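Local coordinates for protein beta-agarase B (Zobellia galactanivorans, PDB 4ATF) that cleaves the beta-1,4-linkages of agarose at random positions along the chain, with retention of the anomeric configuration, at residues T69-D74 / I258-D263; V111-R116 / D297-Y302; E197-G202 / Y214-L219. The protein carries 1 engineered substitution. All blocks are in the same frame, centred on the assembly; numbering follows the deposited sequence.

How the contacts relate
Within the beta-sandwich fold of glycoside hydrolase family 16, contacts 1 and 2 each join segments more than 180 residues apart, while contact 3 lies within a single hairpin region. Contacts 2 and 3 are neighbours, about 10 Å apart centre to centre: strand 111-118 pairs with 293-306 on one flank and 199-207 on the other. Contact 1 lies farther off, about 20 Å and 23 Å from their centres, but Ile259 touches Ile299. Along the chain the segments of contacts 1 and 2 alternate, and contact 3 falls between 111-116 and 258-263. Contact 1 borders the agarose-binding cleft, contact 2 holds part of the sodium site, and contact 3 joins strands 199-207 and 210-215 and includes the tight turn into 218-224.

Contact 1: T69-D74 / I258-D263; sequences TEWKRD and IINTED. With GAL (beta-D-galactopyranose), chain E.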
loop_
_atom_site.group_PDB
_atom_site.type_symbol
_atom_site.label_atom_id
_atom_site.label_comp_id
_atom_site.label_asym_id
_atom_site.label_seq_id
_atom_site.Cartn_x
_atom_site.Cartn_y
_atom_site.Cartn_z
ATOM N N THR A 69 11.564 -6.441 8.682
ATOM C CA THR A 69 11.883 -5.778 7.368
ATOM C C THR A 69 13.237 -5.031 7.391
ATOM O O THR A 69 13.530 -4.286 8.357
ATOM C CB THR A 69 10.831 -4.759 6.940
ATOM O OG1 THR A 69 9.520 -5.349 7.027
ATOM C CG2 THR A 69 11.099 -4.315 5.517
ATOM N N GLU A 70 14.080 -5.247 6.357
ATOM C CA GLU A 70 15.227 -4.319 6.196
ATOM C C GLU A 70 15.248 -3.935 4.720
ATOM O O GLU A 70 15.707 -4.735 3.872
ATOM C CB GLU A 70 16.531 -4.987 6.670
ATOM C CG GLU A 70 17.741 -4.036 6.364
ATOM C CD GLU A 70 19.080 -4.627 6.845
ATOM O OE1 GLU A 70 19.368 -4.495 8.066
ATOM O OE2 GLU A 70 19.840 -5.203 6.006
ATOM N N TRP A 71 14.641 -2.793 4.381
ATOM C CA TRP A 71 14.536 -2.433 2.983
ATOM C C TRP A 71 15.911 -2.227 2.357
ATOM O O TRP A 71 16.827 -1.712 3.007
ATOM C CB TRP A 71 13.718 -1.165 2.776
ATOM C CG TRP A 71 12.211 -1.416 3.028
ATOM C CD1 TRP A 71 11.428 -2.469 2.558
ATOM C CD2 TRP A 71 11.341 -0.573 3.759
ATOM N NE1 TRP A 71 10.116 -2.318 2.966
ATOM C CE2 TRP A 71 10.040 -1.170 3.735
ATOM C CE3 TRP A 71 11.521 0.642 4.458
ATOM C CZ2 TRP A 71 8.911 -0.564 4.376
ATOM C CZ3 TRP A 71 10.383 1.231 5.092
ATOM C CH2 TRP A 71 9.121 0.614 5.051
ATOM N N LYS A 72 16.016 -2.533 1.059
ATOM C CA LYS A 72 17.269 -2.371 0.263
ATOM C C LYS A 72 16.948 -1.817 -1.111
ATOM O O LYS A 72 15.940 -2.221 -1.754
ATOM C CB LYS A 72 17.952 -3.753 0.122
ATOM C CG LYS A 72 18.607 -4.259 1.427
ATOM C CD LYS A 72 19.894 -3.397 1.797
ATOM C CE LYS A 72 20.530 -3.981 3.031
ATOM N NZ LYS A 72 21.733 -3.235 3.507
ATOM N N ARG A 73 17.785 -0.893 -1.590
ATOM C CA ARG A 73 17.643 -0.331 -2.950
ATOM C C ARG A 73 17.685 -1.440 -3.998
ATOM O O ARG A 73 16.947 -1.392 -4.945
ATOM C CB ARG A 73 18.731 0.719 -3.263
ATOM C CG ARG A 73 18.494 1.999 -2.458
ATOM C CD ARG A 73 19.574 3.021 -2.698
ATOM N NE ARG A 73 19.418 4.203 -1.819
ATOM C CZ ARG A 73 18.534 5.168 -1.989
ATOM N NH1 ARG A 73 17.677 5.133 -3.009
ATOM N NH2 ARG A 73 18.508 6.194 -1.115
ATOM N N ASP A 74 18.538 -2.440 -3.795
ATOM C CA ASP A 74 18.719 -3.482 -4.788
ATOM C C ASP A 74 17.760 -4.709 -4.652
ATOM O O ASP A 74 18.006 -5.771 -5.260
ATOM C CB ASP A 74 20.196 -3.903 -4.788
ATOM C CG ASP A 74 20.601 -4.689 -3.527
ATOM O OD1 ASP A 74 19.795 -4.880 -2.588
ATOM O OD2 ASP A 74 21.771 -5.139 -3.493
ATOM N N ILE A 258 3.878 5.076 -2.259
ATOM C CA ILE A 258 4.930 4.114 -1.823
ATOM C C ILE A 258 4.454 2.715 -2.294
ATOM O O ILE A 258 3.260 2.395 -2.157
ATOM C CB ILE A 258 5.104 4.143 -0.266
ATOM C CG1 ILE A 258 5.415 5.601 0.196
ATOM C CG2 ILE A 258 6.110 3.086 0.217
ATOM C CD1 ILE A 258 5.674 5.743 1.713
ATOM N N ILE A 259 5.381 1.918 -2.887
ATOM C CA ILE A 259 5.098 0.525 -3.261
ATOM C C ILE A 259 6.166 -0.328 -2.561
ATOM O O ILE A 259 7.356 -0.081 -2.765
ATOM C CB ILE A 259 5.152 0.347 -4.816
ATOM C CG1 ILE A 259 4.161 1.324 -5.471
ATOM C CG2 ILE A 259 4.891 -1.180 -5.172
ATOM C CD1 ILE A 259 4.082 1.257 -7.025
ATOM N N ASN A 260 5.784 -1.346 -1.782
ATOM C CA ASN A 260 6.758 -2.135 -1.075
ATOM C C ASN A 260 6.201 -3.464 -0.680
ATOM O O ASN A 260 5.042 -3.792 -0.995
ATOM C CB ASN A 260 7.369 -1.360 0.161
ATOM C CG ASN A 260 6.411 -1.262 1.380
ATOM O OD1 ASN A 260 5.565 -2.106 1.592
ATOM N ND2 ASN A 260 6.597 -0.231 2.206
ATOM N N THR A 261 7.062 -4.269 -0.042
ATOM C CA THR A 261 6.601 -5.415 0.756
ATOM C C THR A 261 7.128 -5.182 2.152
ATOM O O THR A 261 8.102 -4.397 2.310
ATOM C CB THR A 261 7.007 -6.812 0.171
ATOM O OG1 THR A 261 8.436 -6.977 0.225
ATOM C CG2 THR A 261 6.550 -6.913 -1.322
ATOM N N GLU A 262 6.539 -5.870 3.154
ATOM C CA GLU A 262 6.892 -5.633 4.591
ATOM C C GLU A 262 6.663 -6.892 5.391
ATOM O O GLU A 262 5.659 -7.596 5.183
ATOM C CB GLU A 262 6.027 -4.535 5.306
ATOM C CG GLU A 262 6.275 -3.131 4.869
ATOM C CD GLU A 262 5.342 -2.069 5.557
ATOM O OE1 GLU A 262 4.536 -2.410 6.433
ATOM O OE2 GLU A 262 5.349 -0.890 5.139
ATOM N N ASP A 263 7.550 -7.156 6.343
ATOM C CA ASP A 263 7.189 -8.039 7.436
ATOM C C ASP A 263 6.717 -7.125 8.597
ATOM O O ASP A 263 7.473 -6.262 9.022
ATOM C CB ASP A 263 8.423 -8.844 7.899
ATOM C CG ASP A 263 8.130 -9.655 9.135
ATOM O OD1 ASP A 263 8.352 -9.118 10.272
ATOM O OD2 ASP A 263 7.732 -10.847 8.964
HETATM C C1 GAL E . -0.108 0.712 6.851
HETATM C C2 GAL E . 0.814 1.098 7.998
HETATM C C3 GAL E . 2.186 1.657 7.605
HETATM C C4 GAL E . 2.829 0.608 6.676
HETATM C C5 GAL E . 1.830 0.255 5.534
HETATM C C6 GAL E . 2.411 -0.701 4.478
HETATM O O2 GAL E . 0.128 2.123 8.656
HETATM O O3 GAL E . 2.892 1.790 8.851
HETATM O O4 GAL E . 3.069 -0.541 7.443
HETATM O O5 GAL E . 0.539 -0.192 5.970
HETATM O O6 GAL E . 1.377 -0.824 3.498
#
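A first torsion of -72° sets CG of Trp71 opposite its own carbonyl carbon and swings the indole out to strand 258-262, where NE1 donates to Thr261 O over 3.0 Å. The carbonyl oxygen lies in the ring plane and is met nearly along the C=O axis; the bond anchors the NE1 edge, and the neighbours packed round the indole restrain the rest. In Thr69, chi1 of -50° gives the two branches separate tasks. OG1 turns to the other segment and accepts a hydrogen bond from the backbone N of Asp263 at 2.8 Å, while CG2 covers one face of the Trp71 ring, 3.3 Å above the plane and toward its rim. A threonine suits this place because it offers a hydroxyl and a methyl from one carbon.

The six-membered end of the indole packs on Glu262, with Trp71 CZ2 3.7 Å from Glu262 CG. Glu262 OE2 sits at the indole edge, near its plane, although the carboxylate is inclined 53° to the ring. OE1 accepts a hydrogen bond from O4 of a bound galactose at 2.6 Å, so Trp71 can be regarded as second-shell, its edge flanking a substrate-binding glutamate. The carboxylate of Asp263 is held by Thr280, Ser268 and the backbone N of Leu68.

Strands 69-71 and 258-262 are not neighbours in a sheet, their axes coming no closer than 8.0 Å; side chains, not backbone pairing, join them. Strand 96-103 pairs with both, and the indole of Trp71 rests on its Cys100 and meets the ring of the substrate-binding Tyr59, while strand 125-132 flanks 255-262 on its other side.

Contact 2: V111-R116 / D297-Y302; sequences VYIEAR and DWIRIY. With NA (sodium ion), chain I.
Val111 CG2 meets Ile301 CG2 at 3.7 Å on one face of this antiparallel pair, where Ile113, modelled in two conformers, lies alongside Ile299 and Ile301, and Ala115 is beside Ile299. Ile257 of strand 255-262 packs against both isoleucines of 297-302. Branched aliphatic groups and a small alanine suit this buried, apolar side. The hydrogen-bonded pairs Tyr112-Tyr302 and Glu114-Arg300 alternate with the non-hydrogen-bonded Ile113-Ile301 and Ala115-Ile299.

The other face is buried but charged. Glu114 extends alongside Arg300, whose NE and NH2 both bond to Glu114 OE1, at 2.9 and 3.0 Å. The oxygen lies in the guanidinium plane, yet both nitrogens approach from one side, above the carboxylate. Glu114 OE2 takes the hydroxyl of Tyr112 at 2.6 Å and a salt bridge from Arg200, while Arg300 also donates to Ile17 O and Pro18 O.

Toward Arg116 the contact opens to solvent. There Asp297 and Trp298 both face Arg116 in a classic beta bulge. With chi1 at 45° the indole of Trp298 folds back over the strand pair, and Arg116 CB sits 3.5 Å above its six-membered ring, a CH-pi contact. Arg116 then runs on to a salt bridge, NH1 to Asp297 OD2 at 2.9 Å.

Asp297 also binds the sodium ion, through O at 2.3 Å and OD1 at 2.4 Å; Asn37, Glu39, Gly81 and a water complete the site. Arg116 on one oxygen and sodium on the other would hold this carboxylate charged, and the donors around Glu114 probably do the same for that buried acid.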
loop_
_atom_site.group_PDB
_atom_site.type_symbol
_atom_site.label_atom_id
_atom_site.label_comp_id
_atom_site.label_asym_id
_atom_site.label_seq_id
_atom_site.Cartn_x
_atom_site.Cartn_y
_atom_site.Cartn_z
ATOM N N VAL A 111 -8.148 13.040 -6.371
ATOM C CA VAL A 111 -7.240 12.250 -7.219
ATOM C C VAL A 111 -7.683 10.767 -7.180
ATOM O O VAL A 111 -8.088 10.251 -6.119
ATOM C CB VAL A 111 -5.740 12.353 -6.775
ATOM C CG1 VAL A 111 -5.513 11.835 -5.286
ATOM C CG2 VAL A 111 -4.768 11.759 -7.819
ATOM N N TYR A 112 -7.641 10.108 -8.320
ATOM C CA TYR A 112 -7.985 8.678 -8.414
ATOM C C TYR A 112 -6.658 7.991 -8.747
ATOM O O TYR A 112 -6.016 8.376 -9.744
ATOM C CB TYR A 112 -8.962 8.407 -9.610
ATOM C CG TYR A 112 -9.297 6.919 -9.677
ATOM C CD1 TYR A 112 -10.033 6.340 -8.638
ATOM C CD2 TYR A 112 -8.811 6.098 -10.700
ATOM C CE1 TYR A 112 -10.304 4.938 -8.602
ATOM C CE2 TYR A 112 -9.095 4.669 -10.699
ATOM C CZ TYR A 112 -9.831 4.114 -9.617
ATOM O OH TYR A 112 -10.104 2.775 -9.515
ATOM N N ILE A 113 -6.287 6.972 -7.962
ATOM C CA ILE A 113 -5.052 6.225 -8.190
ATOM C C ILE A 113 -5.357 4.750 -8.170
ATOM O O ILE A 113 -6.060 4.300 -7.277
ATOM C CB ILE A 113 -4.030 6.551 -7.089
ATOM C CG1 ILE A 113 -3.698 8.050 -7.095
ATOM C CG2 ILE A 113 -2.765 5.691 -7.247
ATOM C CD1 ILE A 113 -2.847 8.487 -5.841
ATOM N N GLU A 114 -4.835 4.015 -9.159
ATOM C CA GLU A 114 -5.134 2.613 -9.337
ATOM C C GLU A 114 -3.906 1.852 -9.816
ATOM O O GLU A 114 -3.240 2.210 -10.834
ATOM C CB GLU A 114 -6.275 2.486 -10.357
ATOM C CG GLU A 114 -6.862 1.071 -10.503
ATOM C CD GLU A 114 -7.953 1.030 -11.591
ATOM O OE1 GLU A 114 -7.602 0.892 -12.780
ATOM O OE2 GLU A 114 -9.164 1.112 -11.263
ATOM N N ALA A 115 -3.610 0.770 -9.115
ATOM C CA ALA A 115 -2.502 -0.110 -9.486
ATOM C C ALA A 115 -3.042 -1.428 -9.972
ATOM O O ALA A 115 -3.940 -1.965 -9.333
ATOM C CB ALA A 115 -1.661 -0.387 -8.263
ATOM N N ARG A 116 -2.504 -1.949 -11.084
ATOM C CA ARG A 116 -2.797 -3.297 -11.478
ATOM C C ARG A 116 -1.626 -4.186 -10.948
ATOM O O ARG A 116 -0.450 -4.033 -11.371
ATOM C CB ARG A 116 -2.984 -3.392 -13.007
ATOM C CG ARG A 116 -3.191 -4.860 -13.526
ATOM C CD ARG A 116 -3.503 -4.925 -15.019
ATOM N NE ARG A 116 -4.112 -6.263 -15.361
ATOM C CZ ARG A 116 -3.441 -7.296 -15.838
ATOM N NH1 ARG A 116 -2.126 -7.190 -16.080
ATOM N NH2 ARG A 116 -4.064 -8.449 -16.098
ATOM N N ASP A 297 2.037 -4.286 -12.631
ATOM C CA ASP A 297 2.021 -4.059 -14.087
ATOM C C ASP A 297 1.987 -2.539 -14.372
ATOM O O ASP A 297 2.718 -2.041 -15.245
ATOM C CB ASP A 297 0.788 -4.784 -14.692
ATOM C CG ASP A 297 0.726 -4.709 -16.223
ATOM O OD1 ASP A 297 1.717 -4.294 -16.858
ATOM O OD2 ASP A 297 -0.334 -5.064 -16.802
ATOM N N TRP A 298 1.168 -1.798 -13.627
ATOM C CA TRP A 298 1.115 -0.324 -13.797
ATOM C C TRP A 298 0.422 0.365 -12.643
ATOM O O TRP A 298 -0.266 -0.273 -11.826
ATOM C CB TRP A 298 0.460 0.098 -15.156
ATOM C CG TRP A 298 -0.864 -0.640 -15.594
ATOM C CD1 TRP A 298 -1.026 -1.583 -16.630
ATOM C CD2 TRP A 298 -2.185 -0.404 -15.063
ATOM N NE1 TRP A 298 -2.397 -1.927 -16.748
ATOM C CE2 TRP A 298 -3.109 -1.227 -15.803
ATOM C CE3 TRP A 298 -2.676 0.409 -14.026
ATOM C CZ2 TRP A 298 -4.502 -1.233 -15.528
ATOM C CZ3 TRP A 298 -4.053 0.385 -13.736
ATOM C CH2 TRP A 298 -4.949 -0.434 -14.497
ATOM N N ILE A 299 0.626 1.669 -12.565
ATOM C CA ILE A 299 -0.044 2.505 -11.615
ATOM C C ILE A 299 -0.455 3.774 -12.365
ATOM O O ILE A 299 0.390 4.424 -13.037
ATOM C CB ILE A 299 0.796 2.763 -10.329
ATOM C CG1 ILE A 299 -0.060 3.588 -9.294
ATOM C CG2 ILE A 299 2.142 3.408 -10.678
ATOM C CD1 ILE A 299 0.577 3.571 -7.886
ATOM N N ARG A 300 -1.759 4.070 -12.346
ATOM C CA ARG A 300 -2.271 5.162 -13.151
ATOM C C ARG A 300 -2.967 6.129 -12.190
ATOM O O ARG A 300 -3.578 5.712 -11.181
ATOM C CB ARG A 300 -3.188 4.631 -14.274
ATOM C CG ARG A 300 -4.550 4.002 -13.795
ATOM C CD ARG A 300 -5.171 3.276 -15.044
ATOM N NE ARG A 300 -6.513 2.766 -14.688
ATOM C CZ ARG A 300 -7.638 3.066 -15.365
ATOM N NH1 ARG A 300 -7.621 3.805 -16.498
ATOM N NH2 ARG A 300 -8.812 2.554 -14.956
ATOM N N ILE A 301 -2.850 7.410 -12.503
ATOM C CA ILE A 301 -3.241 8.496 -11.628
ATOM C C ILE A 301 -4.028 9.521 -12.484
ATOM O O ILE A 301 -3.559 9.928 -13.555
ATOM C CB ILE A 301 -1.980 9.214 -11.063
ATOM C CG1 ILE A 301 -1.168 8.240 -10.157
ATOM C CG2 ILE A 301 -2.412 10.492 -10.350
ATOM C CD1 ILE A 301 0.409 8.387 -10.241
ATOM N N TYR A 302 -5.229 9.901 -12.032
ATOM C CA TYR A 302 -6.080 10.841 -12.793
ATOM C C TYR A 302 -6.590 11.947 -11.878
ATOM O O TYR A 302 -6.835 11.719 -10.678
ATOM C CB TYR A 302 -7.312 10.127 -13.397
ATOM C CG TYR A 302 -6.983 9.119 -14.439
ATOM C CD1 TYR A 302 -6.523 7.830 -14.088
ATOM C CD2 TYR A 302 -7.127 9.437 -15.790
ATOM C CE1 TYR A 302 -6.199 6.904 -15.056
ATOM C CE2 TYR A 302 -6.805 8.486 -16.802
ATOM C CZ TYR A 302 -6.368 7.224 -16.402
ATOM O OH TYR A 302 -6.063 6.288 -17.383
HETATM NA NA NA I . 3.509 -2.813 -17.312
HETATM O O HOH W 1 2.361 -2.561 -19.400
#

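Contact 3: E197-G202 / Y214-L219; sequences EFHRFG and YIDGVL
His199 ND1 donates to Asp216 OD2 in the shortest polar bond of the contact, 2.7 Å long and nearly straight. Histidine suits the place: its ring N-H points at the oxygen almost in the imidazole plane, and its ring meets Trp194 edge-to-face. OD2 uses its syn lone pair, while the carboxylate is turned 31° from the ring. The other oxygen, Asp216 OD1, accepts the backbone N of Arg200 almost end-on at 2.9 Å, so two donors from adjacent residues fix the rotation of the acid. Its first torsion, -71°, carries the carboxylate back to strand 199-202 although the CB itself heads away from it. Asp216 N completes the link, bonding to Arg200 O over 2.8 Å; a water accepts from Gly217 N and makes a longer bond to Arg200 O.

Asp216 and Gly217 are the central residues of a type I' turn from Ile215 to Val218, in which both have positive phi. Aspartate tolerates this backbone well, and glycine is required at the second position, where a CB would run into the preceding carbonyl. The bare backbone also lets the guanidinium of Arg200 lie with one face over the Asp216-Gly217 peptide.

Beyond the turn, Gly202 and Tyr214 form a hydrogen-bonded antiparallel pair, each bond 2.9 Å from N to O. Gly202 puts no side chain beside Tyr214 CB on the face they share. Phe201 CD1 meets Ile215 CG1 at 4.0 Å, and both apolar side chains also touch Val164 of strand 164-172.

Strand 199-207 pairs with 111-118 on its other side, through Phe201 and Ala115 among others. Arg200, its charge met by Glu114 there, packs on Trp298, Tyr214 lies against the loop at Pro20 and Ala21, and strand 218-224 continues the sheet past 210-215.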
loop_
_atom_site.group_PDB
_atom_site.type_symbol
_atom_site.label_atom_id
_atom_site.label_comp_id
_atom_site.label_asym_id
_atom_site.label_seq_id
_atom_site.Cartn_x
_atom_site.Cartn_y
_atom_site.Cartn_z
ATOM N N GLU A 197 -3.931 -13.910 -9.629
ATOM C CA GLU A 197 -4.053 -13.071 -10.862
ATOM C C GLU A 197 -3.719 -11.628 -10.581
ATOM O O GLU A 197 -3.721 -11.230 -9.433
ATOM C CB GLU A 197 -5.503 -13.115 -11.463
ATOM C CG GLU A 197 -6.054 -14.463 -11.752
ATOM C CD GLU A 197 -5.466 -15.158 -12.942
ATOM O OE1 GLU A 197 -4.640 -14.599 -13.708
ATOM O OE2 GLU A 197 -5.889 -16.295 -13.151
ATOM N N PHE A 198 -3.379 -10.866 -11.618
ATOM C CA PHE A 198 -3.416 -9.415 -11.490
ATOM C C PHE A 198 -4.820 -8.911 -11.281
ATOM O O PHE A 198 -5.765 -9.355 -11.969
ATOM C CB PHE A 198 -2.800 -8.730 -12.752
ATOM C CG PHE A 198 -1.273 -8.853 -12.790
ATOM C CD1 PHE A 198 -0.666 -10.023 -13.349
ATOM C CD2 PHE A 198 -0.447 -7.853 -12.227
ATOM C CE1 PHE A 198 0.729 -10.201 -13.352
ATOM C CE2 PHE A 198 0.938 -8.007 -12.271
ATOM C CZ PHE A 198 1.530 -9.177 -12.797
ATOM N N HIS A 199 -4.963 -7.945 -10.380
ATOM C CA HIS A 199 -6.233 -7.236 -10.196
ATOM C C HIS A 199 -5.957 -5.735 -10.137
ATOM O O HIS A 199 -4.799 -5.261 -9.942
ATOM C CB HIS A 199 -6.887 -7.695 -8.857
ATOM C CG HIS A 199 -7.328 -9.133 -8.868
ATOM N ND1 HIS A 199 -8.569 -9.536 -9.338
ATOM C CD2 HIS A 199 -6.701 -10.257 -8.479
ATOM C CE1 HIS A 199 -8.678 -10.851 -9.245
ATOM N NE2 HIS A 199 -7.555 -11.316 -8.718
ATOM N N ARG A 200 -7.015 -4.961 -10.281
ATOM C CA ARG A 200 -6.899 -3.501 -10.238
ATOM C C ARG A 200 -7.417 -3.007 -8.897
ATOM O O ARG A 200 -8.611 -3.178 -8.603
ATOM C CB ARG A 200 -7.771 -2.881 -11.350
ATOM C CG ARG A 200 -7.174 -3.031 -12.767
ATOM C CD ARG A 200 -7.754 -1.956 -13.652
ATOM N NE ARG A 200 -9.009 -2.341 -14.030
ATOM C CZ ARG A 200 -10.149 -1.668 -14.040
ATOM N NH1 ARG A 200 -10.387 -0.417 -13.552
ATOM N NH2 ARG A 200 -11.090 -2.399 -14.550
ATOM N N PHE A 201 -6.561 -2.364 -8.108
ATOM C CA PHE A 201 -6.922 -1.812 -6.823
ATOM C C PHE A 201 -6.796 -0.277 -6.899
ATOM O O PHE A 201 -5.701 0.232 -7.162
ATOM C CB PHE A 201 -5.928 -2.356 -5.759
ATOM C CG PHE A 201 -5.864 -3.851 -5.714
ATOM C CD1 PHE A 201 -6.825 -4.574 -5.020
ATOM C CD2 PHE A 201 -4.862 -4.530 -6.397
ATOM C CE1 PHE A 201 -6.795 -5.999 -4.954
ATOM C CE2 PHE A 201 -4.758 -5.947 -6.382
ATOM C CZ PHE A 201 -5.723 -6.724 -5.618
ATOM N N GLY A 202 -7.884 0.452 -6.616
ATOM C CA GLY A 202 -7.857 1.886 -6.769
ATOM C C GLY A 202 -8.508 2.570 -5.577
ATOM O O GLY A 202 -9.274 1.936 -4.786
ATOM N N TYR A 214 -11.994 0.869 -4.838
ATOM C CA TYR A 214 -12.461 0.171 -6.034
ATOM C C TYR A 214 -11.589 -1.047 -6.291
ATOM O O TYR A 214 -10.336 -0.970 -6.234
ATOM C CB TYR A 214 -12.359 1.098 -7.276
ATOM C CG TYR A 214 -13.305 2.270 -7.191
ATOM C CD1 TYR A 214 -12.947 3.463 -6.485
ATOM C CD2 TYR A 214 -14.593 2.199 -7.780
ATOM C CE1 TYR A 214 -13.889 4.583 -6.407
ATOM C CE2 TYR A 214 -15.510 3.259 -7.686
ATOM C CZ TYR A 214 -15.166 4.417 -6.999
ATOM O OH TYR A 214 -16.164 5.396 -6.983
ATOM N N ILE A 215 -12.211 -2.184 -6.575
ATOM C CA ILE A 215 -11.431 -3.368 -7.004
ATOM C C ILE A 215 -12.047 -3.818 -8.286
ATOM O O ILE A 215 -13.299 -4.035 -8.358
ATOM C CB ILE A 215 -11.451 -4.531 -5.958
ATOM C CG1 ILE A 215 -10.727 -4.033 -4.676
ATOM C CG2 ILE A 215 -10.719 -5.741 -6.499
ATOM C CD1 ILE A 215 -10.867 -4.956 -3.429
ATOM N N ASP A 216 -11.189 -3.952 -9.296
ATOM C CA ASP A 216 -11.635 -4.409 -10.635
ATOM C C ASP A 216 -12.786 -3.597 -11.162
ATOM O O ASP A 216 -13.721 -4.129 -11.749
ATOM C CB ASP A 216 -11.924 -5.928 -10.608
ATOM C CG ASP A 216 -10.614 -6.771 -10.495
ATOM O OD1 ASP A 216 -9.520 -6.216 -10.811
ATOM O OD2 ASP A 216 -10.679 -7.988 -10.126
ATOM N N GLY A 217 -12.728 -2.282 -10.952
ATOM C CA GLY A 217 -13.681 -1.412 -11.653
ATOM C C GLY A 217 -15.012 -1.218 -10.926
ATOM O O GLY A 217 -15.915 -0.650 -11.516
ATOM N N VAL A 218 -15.087 -1.647 -9.652
ATOM C CA VAL A 218 -16.311 -1.675 -8.853
ATOM C C VAL A 218 -16.075 -1.025 -7.491
ATOM O O VAL A 218 -15.068 -1.254 -6.843
ATOM C CB VAL A 218 -16.760 -3.178 -8.562
ATOM C CG1 VAL A 218 -17.944 -3.249 -7.521
ATOM C CG2 VAL A 218 -17.155 -3.803 -9.745
ATOM N N LEU A 219 -17.002 -0.192 -7.066
ATOM C CA LEU A 219 -16.912 0.459 -5.774
ATOM C C LEU A 219 -17.122 -0.567 -4.695
ATOM O O LEU A 219 -18.224 -1.136 -4.626
ATOM C CB LEU A 219 -18.087 1.425 -5.606
ATOM C CG LEU A 219 -18.002 2.698 -4.738
ATOM C CD1 LEU A 219 -19.386 2.934 -4.041
ATOM C CD2 LEU A 219 -16.837 2.894 -3.844
HETATM O O HOH W 2 -10.457 -0.745 -9.787
#